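Local coordinates for aclacinomycin-N/aclacinomycin-A oxidase (Streptomyces galilaeus, PDB 2IPI), which oxidises the terminal sugar of aclacinomycin antibiotics in two successive steps, turning aclacinomycin N into A and A into Y with a bicovalently bound FAD and oxygen, at residues A[41-46]-A[59-64]; A[73-76]-A[81-84]; A[273-278]-A[287-292]; A[305-310]-A[321-326]. One frame throughout, in Å; residues are numbered along the deposited sequence.

Interaction 1. Residues A[41-46]-A[59-64]; sequences QDLVTR and VYVVHT
This is a small apolar contact in which L43, on the short helix 40-44, lies against V59 and V61 of strand 58-61. The strand belongs to the four-stranded mixed sheet of the PCMH-type FAD-binding domain. The helix comes before it in the chain and covers part of one face. V59 and V61 point toward the helix, while Y60 between them points away, to the side where it meets A71 of helix 65-78. L43 touches the two valines with different parts of its side chain. Its CB lies 4.1 Å from CG2 of V59. Its branch end reaches further along the strand, and CD2 comes to 4.2 Å from CG2 of V61. CG of L43 stands anti to the carbonyl carbon (chi1 -84°), which helps turn the branch toward V61. D34 of the neighbouring strand 32-34 also touches L43. Just past the end of the helix, the hydroxyl of T45 turns back on the last turn: OG1 donates to the carbonyl O of Q41 at 2.7 Å, tilted 27° from the carbonyl plane. R46 then ties the following loop to the sheet by a salt bridge to D105. Between the two segments the chemistry is wholly van der Waals. One leucine bears on two valines, so the contact depends on shape and apolar burial and gives little directional hold.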
# COMPACT_ATOMS: atom_id res chain seq x y z
N GLN A 41 9.70 -0.32 -25.81
CA GLN A 41 9.05 -1.49 -25.25
C GLN A 41 9.39 -1.71 -23.78
O GLN A 41 8.53 -2.05 -22.98
CB GLN A 41 9.48 -2.74 -26.04
CG GLN A 41 8.28 -3.49 -26.61
CD GLN A 41 7.24 -2.55 -27.19
OE1 GLN A 41 7.57 -1.76 -28.07
NE2 GLN A 41 6.02 -2.68 -26.67
N ASP A 42 10.67 -1.52 -23.48
CA ASP A 42 11.07 -1.76 -22.10
C ASP A 42 10.34 -0.81 -21.17
O ASP A 42 9.92 -1.13 -20.07
CB ASP A 42 12.59 -1.61 -21.98
CG ASP A 42 13.29 -2.95 -22.19
OD1 ASP A 42 12.92 -3.93 -21.51
OD2 ASP A 42 14.19 -3.03 -23.05
N LEU A 43 10.17 0.44 -21.64
CA LEU A 43 9.63 1.45 -20.71
C LEU A 43 8.13 1.35 -20.55
O LEU A 43 7.50 1.52 -19.51
CB LEU A 43 10.03 2.85 -21.20
CG LEU A 43 11.42 3.35 -20.80
CD1 LEU A 43 12.29 2.17 -20.40
CD2 LEU A 43 12.02 4.15 -21.93
N VAL A 44 7.49 1.07 -21.69
CA VAL A 44 6.04 0.98 -21.72
C VAL A 44 5.52 -0.29 -21.04
O VAL A 44 4.32 -0.37 -20.75
CB VAL A 44 5.56 1.04 -23.18
CG1 VAL A 44 6.19 -0.07 -24.02
CG2 VAL A 44 4.05 0.92 -23.22
N THR A 45 6.40 -1.26 -20.78
CA THR A 45 5.92 -2.51 -20.18
C THR A 45 6.50 -2.72 -18.79
O THR A 45 6.74 -3.83 -18.32
CB THR A 45 6.25 -3.71 -21.10
OG1 THR A 45 7.67 -3.86 -21.18
CG2 THR A 45 5.79 -3.45 -22.53
N ARG A 46 6.73 -1.64 -18.05
CA ARG A 46 7.35 -1.70 -16.74
C ARG A 46 6.34 -1.98 -15.63
O ARG A 46 6.68 -2.38 -14.51
CB ARG A 46 8.04 -0.36 -16.44
CG ARG A 46 9.49 -0.30 -16.90
CD ARG A 46 10.25 0.72 -16.05
NE ARG A 46 10.23 0.33 -14.64
CZ ARG A 46 9.95 1.13 -13.62
NH1 ARG A 46 9.97 0.65 -12.39
NH2 ARG A 46 9.66 2.41 -13.83
N VAL A 59 8.26 8.65 -23.62
CA VAL A 59 8.59 8.50 -22.22
C VAL A 59 9.84 9.32 -21.86
O VAL A 59 10.88 9.17 -22.49
CB VAL A 59 8.85 7.03 -21.80
CG1 VAL A 59 8.78 6.95 -20.28
CG2 VAL A 59 7.88 6.08 -22.47
N TYR A 60 9.77 10.18 -20.85
CA TYR A 60 10.91 11.00 -20.44
C TYR A 60 11.60 10.33 -19.25
O TYR A 60 10.96 10.09 -18.23
CB TYR A 60 10.56 12.41 -19.99
CG TYR A 60 10.07 13.34 -21.07
CD1 TYR A 60 10.92 14.01 -21.93
CD2 TYR A 60 8.69 13.53 -21.21
CE1 TYR A 60 10.43 14.86 -22.92
CE2 TYR A 60 8.21 14.37 -22.19
CZ TYR A 60 9.07 15.03 -23.04
OH TYR A 60 8.50 15.85 -23.99
N VAL A 61 12.89 10.07 -19.45
CA VAL A 61 13.66 9.47 -18.35
C VAL A 61 14.49 10.54 -17.65
O VAL A 61 15.54 10.91 -18.20
CB VAL A 61 14.49 8.29 -18.87
CG1 VAL A 61 15.26 7.64 -17.74
CG2 VAL A 61 13.56 7.28 -19.53
N VAL A 62 13.98 10.98 -16.52
CA VAL A 62 14.46 12.07 -15.69
C VAL A 62 15.55 11.67 -14.68
O VAL A 62 15.58 10.53 -14.18
CB VAL A 62 13.33 12.72 -14.86
CG1 VAL A 62 12.35 13.50 -15.74
CG2 VAL A 62 12.57 11.69 -14.05
N HIS A 63 16.41 12.63 -14.37
CA HIS A 63 17.54 12.44 -13.45
C HIS A 63 17.59 13.57 -12.43
O HIS A 63 18.33 13.49 -11.43
CB HIS A 63 18.85 12.38 -14.22
CG HIS A 63 18.82 11.42 -15.38
ND1 HIS A 63 18.38 11.75 -16.65
CD2 HIS A 63 19.17 10.12 -15.44
CE1 HIS A 63 18.45 10.70 -17.44
NE2 HIS A 63 18.94 9.69 -16.73
N THR A 64 16.84 14.67 -12.62
CA THR A 64 16.80 15.71 -11.59
C THR A 64 15.46 16.43 -11.62
O THR A 64 14.75 16.41 -12.63
CB THR A 64 17.89 16.81 -11.68
OG1 THR A 64 17.69 17.51 -12.92
CG2 THR A 64 19.31 16.28 -11.73

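Interaction 2. Residues A[73-76]-A[81-84]; sequences NQAM and RIAV. With FAD (flavin-adenine dinucleotide), chain F.
A75 on helix 65-78 packs directly on I82 of strand 82-85, and this pair is the tight part of the contact. CB of A75 is 3.7 Å from CG1 of I82 and 4.0 Å from its CD1. The alanine's small side chain lets the backbones come close, with the two CA atoms 7.0 Å apart. In I82, CG1 is anti to the carbonyl carbon (chi1 -70°), and the ethyl arm extends toward the helix. M76 makes the looser part. Its CG reaches CD1 of I82 only at 4.4 Å, and the residue is partly exposed. Q74 is on the exposed side of the helix, where it bonds to D70. At the other end of the strand segment, V84 belongs to the FAD pocket. Its carbonyl O accepts a hydrogen bond from the ribose hydroxyl O2B of FAD at 2.8 Å, and its CG1 lies 3.9 Å from N7A of the adenine. One short strand therefore links the helix packing to cofactor binding. The helix belongs to a beta-alpha-beta crossover and packs on its second strand, the outermost 82-85. Parallel strand 102-105 lies between that and the first strand, 58-61; its A102 touches A75 and I82, its I104 I82 and V84.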
# COMPACT_ATOMS: atom_id res chain seq x y z
N ASN A 73 6.86 20.70 -18.71
CA ASN A 73 6.60 21.84 -19.61
C ASN A 73 6.54 21.35 -21.04
O ASN A 73 5.70 21.81 -21.83
CB ASN A 73 7.64 22.94 -19.43
CG ASN A 73 7.51 23.67 -18.11
OD1 ASN A 73 6.42 23.92 -17.59
ND2 ASN A 73 8.67 24.02 -17.56
N GLN A 74 7.38 20.39 -21.43
CA GLN A 74 7.34 19.91 -22.82
C GLN A 74 6.07 19.14 -23.13
O GLN A 74 5.50 19.20 -24.23
CB GLN A 74 8.58 19.05 -23.08
CG GLN A 74 9.87 19.88 -23.17
CD GLN A 74 11.01 19.06 -23.75
OE1 GLN A 74 10.82 18.25 -24.67
NE2 GLN A 74 12.22 19.28 -23.24
N ALA A 75 5.55 18.36 -22.18
CA ALA A 75 4.31 17.64 -22.47
C ALA A 75 3.10 18.56 -22.50
O ALA A 75 2.14 18.37 -23.27
CB ALA A 75 4.07 16.54 -21.44
N MET A 76 3.11 19.58 -21.63
CA MET A 76 1.94 20.46 -21.67
C MET A 76 1.91 21.19 -23.02
O MET A 76 0.86 21.30 -23.64
CB MET A 76 1.94 21.44 -20.51
CG MET A 76 1.97 20.76 -19.13
SD MET A 76 1.84 21.94 -17.77
CE MET A 76 0.25 22.71 -18.19
N ARG A 81 -1.16 14.06 -22.28
CA ARG A 81 -1.65 13.80 -20.93
C ARG A 81 -0.58 13.05 -20.13
O ARG A 81 -0.11 12.01 -20.59
CB ARG A 81 -2.94 12.97 -20.92
CG ARG A 81 -3.31 12.53 -19.51
CD ARG A 81 -4.23 11.32 -19.54
NE ARG A 81 -4.96 11.08 -18.31
CZ ARG A 81 -6.13 10.43 -18.26
NH1 ARG A 81 -6.69 9.97 -19.37
NH2 ARG A 81 -6.75 10.24 -17.11
N ILE A 82 -0.22 13.60 -18.97
CA ILE A 82 0.96 13.12 -18.26
C ILE A 82 0.70 11.99 -17.28
O ILE A 82 -0.37 12.01 -16.65
CB ILE A 82 1.57 14.32 -17.50
CG1 ILE A 82 2.22 15.36 -18.42
CG2 ILE A 82 2.57 13.89 -16.45
CD1 ILE A 82 2.58 16.65 -17.71
N ALA A 83 1.67 11.08 -17.11
CA ALA A 83 1.58 10.10 -16.03
C ALA A 83 2.99 9.84 -15.46
O ALA A 83 3.89 9.88 -16.28
CB ALA A 83 0.95 8.80 -16.48
N VAL A 84 3.08 9.62 -14.15
CA VAL A 84 4.38 9.31 -13.56
C VAL A 84 4.47 7.85 -13.13
O VAL A 84 3.56 7.35 -12.48
CB VAL A 84 4.69 10.14 -12.31
CG1 VAL A 84 6.19 10.08 -12.02
CG2 VAL A 84 4.17 11.55 -12.48
PA FAD F . 3.59 3.31 -9.68
O1A FAD F . 2.76 2.64 -10.61
O2A FAD F . 4.76 3.89 -10.33
O5B FAD F . 2.79 4.41 -8.90
C5B FAD F . 1.57 4.18 -8.32
C4B FAD F . 0.77 5.48 -8.22
O4B FAD F . 1.60 6.49 -7.73
C3B FAD F . 0.34 5.98 -9.61
O3B FAD F . -0.81 6.75 -9.52
C2B FAD F . 1.49 6.87 -10.04
O2B FAD F . 1.18 7.84 -11.00
C1B FAD F . 1.86 7.45 -8.69
N9A FAD F . 3.24 7.98 -8.64
C8A FAD F . 4.37 7.33 -8.96
N7A FAD F . 5.42 8.11 -8.77
C5A FAD F . 4.96 9.28 -8.34
C6A FAD F . 5.59 10.47 -7.97
N6A FAD F . 6.87 10.50 -7.97
N1A FAD F . 4.87 11.49 -7.56
C2A FAD F . 3.57 11.36 -7.47
N3A FAD F . 2.93 10.25 -7.80
C4A FAD F . 3.60 9.23 -8.24
N1 FAD F . 1.29 -1.37 -0.22
C2 FAD F . 1.32 -1.26 1.15
O2 FAD F . 0.88 -0.37 1.73
N3 FAD F . 1.92 -2.27 1.85
C4 FAD F . 2.49 -3.37 1.23
O4 FAD F . 3.08 -4.17 1.89
C4X FAD F . 2.47 -3.45 -0.16
N5 FAD F . 2.98 -4.52 -0.83
C5X FAD F . 3.02 -4.57 -2.19
C6 FAD F . 3.64 -5.63 -2.84
C7 FAD F . 3.62 -5.69 -4.21
C7M FAD F . 4.40 -6.79 -4.85
C8 FAD F . 3.06 -4.65 -4.96
C8M FAD F . 3.33 -4.58 -6.45
C9 FAD F . 2.48 -3.61 -4.27
C9A FAD F . 2.41 -3.55 -2.90
N10 FAD F . 1.79 -2.50 -2.25
C10 FAD F . 1.86 -2.43 -0.89
C1' FAD F . 0.68 -1.73 -2.88
C2' FAD F . 1.10 -0.49 -3.67
O2' FAD F . 1.06 -0.55 -5.05
C3' FAD F . 2.43 0.09 -3.25
O3' FAD F . 2.48 0.37 -1.89
C4' FAD F . 2.65 1.28 -4.24
O4' FAD F . 1.51 1.80 -4.80
C5' FAD F . 3.60 1.12 -5.40
O5' FAD F . 3.84 2.35 -5.99
P FAD F . 4.79 2.35 -7.23
O1P FAD F . 5.62 3.50 -7.24
O2P FAD F . 5.51 1.14 -7.21
O3P FAD F . 3.90 2.25 -8.53

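Interaction 3. Residues A[273-278]-A[287-292]; sequences GAWHQS and ASMHSV
Segment 273-278 of helix 262-278 stands off from segment 287-292, which leads into strand 290-296, and even the nearest CA atoms, those of H276 and S291, are 10.6 Å apart. Long side chains bridge this distance through a Met-aromatic contact beside the seven-stranded antiparallel sheet. W275 and M289 reach for each other from opposite directions. CG of W275 is anti to its backbone N (chi1 -177°), and the indole extends toward the strand. M289 bends at chi3 (80°), and its terminal methyl CE comes 3.8 Å from CH2 of the indole. The sulfur SD lies 5.4 Å from the centroid of the six-membered ring, 53° off its normal, so the approach is oblique. Y286 meets the same indole edge-to-face. Within the helix, CE3 of W275 sits 3.7 Å above the ring plane of H276, over the ring centre. The imidazole is also held at ND1 by a hydrogen bond to the carbonyl O of H272. S291 lies about 7 Å, side chain to side chain, from the active-site Y397. NE2 of H276 is buried and has no polar partner in the model; OG of S291 stands at the edge of the imidazole, 4.3 Å from that atom.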
# COMPACT_ATOMS: atom_id res chain seq x y z
N GLY A 273 -10.18 -13.05 14.45
CA GLY A 273 -10.83 -11.78 14.60
C GLY A 273 -11.11 -11.37 16.03
O GLY A 273 -10.99 -10.19 16.37
N ALA A 274 -11.50 -12.28 16.93
CA ALA A 274 -11.68 -11.85 18.31
C ALA A 274 -10.35 -11.40 18.94
O ALA A 274 -10.38 -10.49 19.76
CB ALA A 274 -12.29 -12.94 19.18
N TRP A 275 -9.23 -12.01 18.57
CA TRP A 275 -7.91 -11.72 19.15
C TRP A 275 -7.45 -10.33 18.72
O TRP A 275 -6.97 -9.52 19.52
CB TRP A 275 -6.89 -12.78 18.72
CG TRP A 275 -5.51 -12.67 19.28
CD1 TRP A 275 -5.01 -13.33 20.37
CD2 TRP A 275 -4.42 -11.86 18.79
NE1 TRP A 275 -3.70 -12.99 20.59
CE2 TRP A 275 -3.31 -12.08 19.64
CE3 TRP A 275 -4.26 -10.96 17.73
CZ2 TRP A 275 -2.08 -11.45 19.45
CZ3 TRP A 275 -3.05 -10.33 17.54
CH2 TRP A 275 -1.96 -10.57 18.39
N HIS A 276 -7.60 -10.10 17.38
CA HIS A 276 -7.18 -8.79 16.86
C HIS A 276 -7.95 -7.65 17.50
O HIS A 276 -7.41 -6.57 17.69
CB HIS A 276 -7.31 -8.76 15.33
CG HIS A 276 -6.15 -9.45 14.69
ND1 HIS A 276 -6.08 -10.81 14.48
CD2 HIS A 276 -4.98 -8.94 14.22
CE1 HIS A 276 -4.93 -11.10 13.91
NE2 HIS A 276 -4.24 -9.99 13.74
N GLN A 277 -9.22 -7.90 17.84
CA GLN A 277 -9.98 -6.82 18.46
C GLN A 277 -9.46 -6.58 19.87
O GLN A 277 -9.59 -5.48 20.40
CB GLN A 277 -11.47 -7.15 18.45
CG GLN A 277 -12.40 -6.05 18.94
CD GLN A 277 -13.79 -6.56 19.25
OE1 GLN A 277 -14.29 -7.49 18.62
NE2 GLN A 277 -14.46 -5.96 20.24
N SER A 278 -8.93 -7.65 20.65
CA SER A 278 -8.42 -7.46 22.01
C SER A 278 -6.97 -7.01 22.00
O SER A 278 -6.52 -6.31 22.94
CB SER A 278 -8.57 -8.75 22.82
OG SER A 278 -9.93 -9.10 22.98
N ALA A 287 2.27 -5.27 19.93
CA ALA A 287 2.41 -4.21 18.92
C ALA A 287 3.56 -4.51 17.97
O ALA A 287 3.61 -4.02 16.84
CB ALA A 287 2.61 -2.85 19.56
N SER A 288 4.53 -5.34 18.39
CA SER A 288 5.67 -5.59 17.52
C SER A 288 5.47 -6.81 16.63
O SER A 288 6.34 -7.08 15.81
CB SER A 288 6.94 -5.76 18.37
OG SER A 288 7.26 -4.49 18.93
N MET A 289 4.36 -7.52 16.78
CA MET A 289 4.06 -8.68 15.92
C MET A 289 3.37 -8.28 14.64
O MET A 289 2.55 -7.36 14.63
CB MET A 289 3.18 -9.68 16.70
CG MET A 289 3.20 -11.12 16.20
SD MET A 289 1.83 -12.15 16.80
CE MET A 289 0.52 -11.64 15.69
N HIS A 290 3.66 -8.94 13.52
CA HIS A 290 2.89 -8.79 12.29
C HIS A 290 2.49 -10.16 11.76
O HIS A 290 3.27 -11.12 11.87
CB HIS A 290 3.70 -8.02 11.25
CG HIS A 290 3.03 -7.81 9.93
ND1 HIS A 290 3.38 -8.52 8.80
CD2 HIS A 290 2.04 -6.98 9.53
CE1 HIS A 290 2.64 -8.14 7.77
NE2 HIS A 290 1.82 -7.20 8.20
N SER A 291 1.29 -10.27 11.19
CA SER A 291 0.90 -11.49 10.49
C SER A 291 0.02 -11.17 9.29
O SER A 291 -0.73 -10.20 9.31
CB SER A 291 0.17 -12.50 11.38
OG SER A 291 -1.16 -12.12 11.65
N VAL A 292 0.15 -12.03 8.30
CA VAL A 292 -0.68 -12.10 7.11
C VAL A 292 -1.35 -13.48 7.05
O VAL A 292 -0.65 -14.49 7.09
CB VAL A 292 0.13 -11.86 5.84
CG1 VAL A 292 -0.78 -11.92 4.61
CG2 VAL A 292 0.84 -10.52 5.92

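Interaction 4. Residues A[305-310]-A[321-326]; sequences LDIQID and NDFVAA
F323 projects from helix 316-327 onto L305 and I307 of strand 302-310. This is helix-on-sheet packing, with the helix lying on one face of the large antiparallel sheet. The two segments run nearly antiparallel: their axes cross at 152° and approach to 10.6 Å, which leaves room for one layer of side chains. The phenyl ring is the main bump. CG of F323 is anti to the backbone N (chi1 162°), which carries the ring to the strand. L305 and I307, two residues apart and both directed toward the helix, form part of its seat; S291 and M289 add to it. L305 comes head-on from the strand and meets the far end of the ring obliquely, with CD1 4.0 Å from CE1. I307 instead slides past the phenylalanine and brings CD1 to the ring edge. V324, next to F323 on the helix, touches the same methyl of I307 more loosely. W275 also meets the ring of F323, with the planes about 40° apart. The CD1 methyl of I307 thus fits the notch where F323 and V324 meet, 4.0 Å from CD1 of F323 and 4.5 Å from CG1 of V324.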
# COMPACT_ATOMS: atom_id res chain seq x y z
N LEU A 305 -1.00 -19.00 7.71
CA LEU A 305 -0.86 -17.88 8.63
C LEU A 305 0.64 -17.56 8.78
O LEU A 305 1.35 -18.40 9.34
CB LEU A 305 -1.48 -18.23 9.96
CG LEU A 305 -2.21 -17.27 10.87
CD1 LEU A 305 -1.69 -17.35 12.31
CD2 LEU A 305 -2.14 -15.83 10.37
N ASP A 306 1.09 -16.43 8.29
CA ASP A 306 2.51 -16.05 8.29
C ASP A 306 2.77 -14.95 9.31
O ASP A 306 2.42 -13.79 9.14
CB ASP A 306 2.93 -15.63 6.89
CG ASP A 306 4.42 -15.36 6.73
OD1 ASP A 306 4.85 -15.12 5.59
OD2 ASP A 306 5.16 -15.39 7.73
N ILE A 307 3.42 -15.30 10.41
CA ILE A 307 3.56 -14.42 11.56
C ILE A 307 5.00 -14.01 11.81
O ILE A 307 5.94 -14.78 11.62
CB ILE A 307 2.94 -15.10 12.80
CG1 ILE A 307 3.90 -15.23 13.98
CG2 ILE A 307 2.34 -16.47 12.47
CD1 ILE A 307 3.28 -15.91 15.18
N GLN A 308 5.23 -12.76 12.26
CA GLN A 308 6.63 -12.42 12.54
C GLN A 308 6.72 -11.44 13.71
O GLN A 308 5.75 -10.77 14.02
CB GLN A 308 7.32 -11.86 11.30
CG GLN A 308 6.89 -10.46 10.91
CD GLN A 308 7.33 -10.08 9.51
OE1 GLN A 308 8.51 -9.81 9.24
NE2 GLN A 308 6.35 -10.06 8.61
N ILE A 309 7.89 -11.37 14.35
CA ILE A 309 8.12 -10.48 15.47
C ILE A 309 9.62 -10.26 15.69
O ILE A 309 10.44 -11.06 15.24
CB ILE A 309 7.50 -11.01 16.78
CG1 ILE A 309 7.29 -9.95 17.85
CG2 ILE A 309 8.35 -12.16 17.33
CD1 ILE A 309 6.23 -10.22 18.89
N ASP A 310 9.96 -9.18 16.38
CA ASP A 310 11.37 -8.89 16.70
C ASP A 310 11.88 -9.99 17.62
O ASP A 310 11.41 -10.11 18.76
CB ASP A 310 11.47 -7.51 17.30
CG ASP A 310 12.69 -7.15 18.11
OD1 ASP A 310 13.81 -7.59 17.81
OD2 ASP A 310 12.51 -6.36 19.07
N ASN A 321 3.57 -18.55 20.05
CA ASN A 321 2.73 -19.75 20.10
C ASN A 321 1.46 -19.49 20.91
O ASN A 321 0.47 -20.19 20.73
CB ASN A 321 3.47 -20.98 20.61
CG ASN A 321 4.83 -20.71 21.19
OD1 ASN A 321 4.93 -20.09 22.25
ND2 ASN A 321 5.88 -21.18 20.50
N ASP A 322 1.46 -18.49 21.78
CA ASP A 322 0.25 -18.14 22.53
C ASP A 322 -0.82 -17.59 21.59
O ASP A 322 -2.01 -17.80 21.79
CB ASP A 322 0.56 -17.13 23.63
CG ASP A 322 0.97 -17.75 24.96
OD1 ASP A 322 1.16 -18.98 25.05
OD2 ASP A 322 1.14 -16.99 25.93
N PHE A 323 -0.39 -16.88 20.55
CA PHE A 323 -1.31 -16.33 19.56
C PHE A 323 -1.91 -17.45 18.72
O PHE A 323 -3.13 -17.58 18.67
CB PHE A 323 -0.59 -15.28 18.71
CG PHE A 323 -1.25 -14.90 17.38
CD1 PHE A 323 -0.47 -14.90 16.23
CD2 PHE A 323 -2.59 -14.56 17.29
CE1 PHE A 323 -1.00 -14.53 15.01
CE2 PHE A 323 -3.14 -14.20 16.07
CZ PHE A 323 -2.35 -14.21 14.93
N VAL A 324 -1.10 -18.27 18.07
CA VAL A 324 -1.70 -19.35 17.27
C VAL A 324 -2.55 -20.26 18.15
O VAL A 324 -3.56 -20.79 17.70
CB VAL A 324 -0.67 -20.18 16.50
CG1 VAL A 324 0.46 -19.31 15.95
CG2 VAL A 324 -0.09 -21.26 17.40
N ALA A 325 -2.13 -20.44 19.41
CA ALA A 325 -2.96 -21.27 20.29
C ALA A 325 -4.33 -20.61 20.47
O ALA A 325 -5.36 -21.25 20.70
CB ALA A 325 -2.26 -21.51 21.62
N ALA A 326 -4.36 -19.28 20.34
CA ALA A 326 -5.67 -18.61 20.42
C ALA A 326 -6.40 -18.77 19.09
O ALA A 326 -7.62 -18.92 19.02
CB ALA A 326 -5.52 -17.14 20.79

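How the interactions relate
From the N terminus the four contacts follow in series, and none nests in or crosses another. Interaction 1 joins helix 40-44 to strand 58-61, with 12 residues between its segments. Interaction 2 closes the short connection from helix 65-78 into strand 82-85, four residues between its segments. Both reach the same mixed sheet, and Y60 OH packs 3.3 Å from CB of Q74. Interactions 3 and 4 lie on the opposite side of the chain's centre. Interaction 3 joins helix 262-278 to strand 290-296, and interaction 4 strand 302-310 to helix 316-327. The two strands are sheet neighbours, pairing H290 with Q308 and V292 with D306. CE of M289 packs against CE1 of F323, so both contacts share one apolar layer.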